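Local coordinates for protein WipB (PDB 5NNY) that is a translocated Legionella effector and Ser/Thr phosphatase, here its phosphatase domain, that targets the host lysosomal nutrient-sensing machinery, at residues A114-G119 / H183-K188. Sequence-based numbering, arbitrary orientation.
Sequences ALYDQG and HQVYKK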
loop_
_atom_site.group_PDB
_atom_site.type_symbol
_atom_site.label_atom_id
_atom_site.label_comp_id
_atom_site.label_asym_id
_atom_site.label_seq_id
_atom_site.Cartn_x
_atom_site.Cartn_y
_atom_site.Cartn_z
ATOM N N ALA A 114 -14.252 1.682 3.245
ATOM C CA ALA A 114 -15.317 2.631 2.918
ATOM C C ALA A 114 -15.169 3.173 1.499
ATOM O O ALA A 114 -16.163 3.333 0.782
ATOM C CB ALA A 114 -15.324 3.781 3.921
ATOM N N LEU A 115 -13.939 3.470 1.078
ATOM C CA LEU A 115 -13.725 3.901 -0.302
ATOM C C LEU A 115 -14.247 2.852 -1.275
ATOM O O LEU A 115 -14.989 3.167 -2.218
ATOM C CB LEU A 115 -12.236 4.177 -0.537
ATOM C CG LEU A 115 -11.695 5.462 0.083
ATOM C CD1 LEU A 115 -10.176 5.553 -0.050
ATOM C CD2 LEU A 115 -12.368 6.696 -0.557
ATOM N N TYR A 116 -13.916 1.588 -1.029
ATOM C CA TYR A 116 -14.329 0.516 -1.930
ATOM C C TYR A 116 -15.847 0.320 -1.889
ATOM O O TYR A 116 -16.512 0.263 -2.934
ATOM C CB TYR A 116 -13.577 -0.775 -1.560
ATOM C CG TYR A 116 -14.175 -2.055 -2.124
ATOM C CD1 TYR A 116 -13.967 -2.411 -3.451
ATOM C CD2 TYR A 116 -14.943 -2.905 -1.323
ATOM C CE1 TYR A 116 -14.501 -3.576 -3.969
ATOM C CE2 TYR A 116 -15.485 -4.081 -1.835
ATOM C CZ TYR A 116 -15.254 -4.406 -3.161
ATOM O OH TYR A 116 -15.781 -5.562 -3.696
ATOM N N ASP A 117 -16.412 0.232 -0.682
ATOM C CA ASP A 117 -17.833 -0.057 -0.535
ATOM C C ASP A 117 -18.705 1.033 -1.146
ATOM O O ASP A 117 -19.821 0.749 -1.580
ATOM C CB ASP A 117 -18.178 -0.239 0.941
ATOM C CG ASP A 117 -19.618 -0.657 1.152
ATOM O OD1 ASP A 117 -20.018 -1.700 0.589
ATOM O OD2 ASP A 117 -20.342 0.052 1.883
ATOM N N GLN A 118 -18.218 2.269 -1.204
ATOM C CA GLN A 118 -18.993 3.354 -1.794
ATOM C C GLN A 118 -18.557 3.708 -3.207
ATOM O O GLN A 118 -18.976 4.755 -3.722
ATOM C CB GLN A 118 -18.924 4.589 -0.890
ATOM C CG GLN A 118 -19.490 4.340 0.502
ATOM C CD GLN A 118 -19.574 5.608 1.313
ATOM O OE1 GLN A 118 -20.023 6.652 0.819
ATOM N NE2 GLN A 118 -19.132 5.537 2.571
ATOM N N GLY A 119 -17.718 2.885 -3.832
ATOM C CA GLY A 119 -17.460 2.994 -5.252
ATOM C C GLY A 119 -16.385 3.966 -5.684
ATOM O O GLY A 119 -16.362 4.344 -6.859
ATOM N N HIS A 183 -8.507 -9.445 1.676
ATOM C CA HIS A 183 -8.937 -10.194 0.499
ATOM C C HIS A 183 -10.006 -9.449 -0.303
ATOM O O HIS A 183 -9.993 -9.482 -1.541
ATOM C CB HIS A 183 -9.465 -11.571 0.936
ATOM C CG HIS A 183 -8.398 -12.498 1.439
ATOM N ND1 HIS A 183 -7.502 -13.126 0.602
ATOM C CD2 HIS A 183 -8.091 -12.909 2.694
ATOM C CE1 HIS A 183 -6.683 -13.877 1.318
ATOM N NE2 HIS A 183 -7.023 -13.768 2.590
ATOM N N GLN A 184 -10.945 -8.789 0.377
ATOM C CA GLN A 184 -12.080 -8.180 -0.322
ATOM C C GLN A 184 -11.759 -6.799 -0.874
ATOM O O GLN A 184 -12.395 -6.347 -1.833
ATOM C CB GLN A 184 -13.280 -8.079 0.621
ATOM C CG GLN A 184 -13.831 -9.418 0.998
ATOM C CD GLN A 184 -14.412 -10.135 -0.200
ATOM O OE1 GLN A 184 -15.100 -9.530 -1.029
ATOM N NE2 GLN A 184 -14.126 -11.428 -0.312
ATOM N N VAL A 185 -10.801 -6.114 -0.277
ATOM C CA VAL A 185 -10.557 -4.708 -0.558
ATOM C C VAL A 185 -9.122 -4.488 -1.006
ATOM O O VAL A 185 -8.866 -4.021 -2.121
ATOM C CB VAL A 185 -10.874 -3.841 0.675
ATOM C CG1 VAL A 185 -10.547 -2.378 0.386
ATOM C CG2 VAL A 185 -12.351 -4.008 1.057
ATOM N N TYR A 186 -8.175 -4.819 -0.135
ATOM C CA TYR A 186 -6.803 -4.366 -0.347
ATOM C C TYR A 186 -6.160 -5.018 -1.568
ATOM O O TYR A 186 -5.626 -4.323 -2.452
ATOM C CB TYR A 186 -5.970 -4.634 0.911
ATOM C CG TYR A 186 -4.548 -4.114 0.795
ATOM C CD1 TYR A 186 -4.253 -2.777 1.087
ATOM C CD2 TYR A 186 -3.495 -4.964 0.429
ATOM C CE1 TYR A 186 -2.952 -2.287 0.998
ATOM C CE2 TYR A 186 -2.189 -4.478 0.329
ATOM C CZ TYR A 186 -1.922 -3.146 0.618
ATOM O OH TYR A 186 -0.624 -2.667 0.547
ATOM N N LYS A 187 -6.178 -6.350 -1.633
ATOM C CA LYS A 187 -5.321 -7.030 -2.606
ATOM C C LYS A 187 -5.794 -6.825 -4.038
ATOM O O LYS A 187 -4.977 -6.847 -4.963
ATOM C CB LYS A 187 -5.212 -8.532 -2.294
ATOM C CG LYS A 187 -6.478 -9.355 -2.575
ATOM C CD LYS A 187 -6.212 -10.836 -2.344
ATOM C CE LYS A 187 -7.404 -11.713 -2.751
ATOM N NZ LYS A 187 -7.162 -13.101 -2.276
ATOM N N LYS A 188 -7.088 -6.650 -4.258
ATOM C CA LYS A 188 -7.530 -6.488 -5.632
ATOM C C LYS A 188 -7.338 -5.067 -6.150
ATOM O O LYS A 188 -7.582 -4.823 -7.335
ATOM C CB LYS A 188 -8.984 -6.944 -5.756
ATOM C CG LYS A 188 -9.130 -8.467 -5.598
ATOM C CD LYS A 188 -10.539 -8.910 -5.184
ATOM C CE LYS A 188 -10.520 -10.301 -4.498
ATOM N NZ LYS A 188 -10.261 -11.446 -5.431
HETATM O O HOH W 1 -13.819 -8.091 -3.463
#
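Tyr116 meets Gln184 and Val185 in a small, water-assisted packing contact between the C-terminal parts of helices 105-117 and 175-186, a worked example of one aromatic side chain joining two helix ends near the protein surface. The backbones are closest at Tyr116 and Val185, whose CA atoms lie 6.6 Å apart. The CB of Tyr116 points at the other helix, and with CG anti to the backbone N (chi1 163°) the ring continues across to it. Its inner part packs on valine: ring atom CD2 lies 3.7 Å from Val185 CG2 in an oblique approach, while CB of Tyr116 meets the other methyl, CG1 of Val185, at 3.9 Å. Farther out, the backbone O of Gln184 sits over one ring face, displaced toward the rim and 3.7 Å from Tyr116 CZ. That carbonyl takes a hydrogen bond from a water whose oxygen is 2.8 Å from Gln184 O. The same water also donates to Gln184 OE1, and its oxygen lies 3.2 Å from Tyr116 OH in a longer hydrogen bond. The water thus ties the phenol to both the backbone and the side chain of Gln184. Beyond Tyr116, a Schellman motif with Gly119 at C-prime closes helix 105-117 and leads into strand 121-125 of the phosphoesterase-fold sheet. Tyr116 also touches Phe122 of that strand, and Val185 packs on Leu112 one turn back along helix 105-117. From helix 175-186 the chain runs on into strand 190-198, parallel to strand 121-125 and beside it in the mixed sheet.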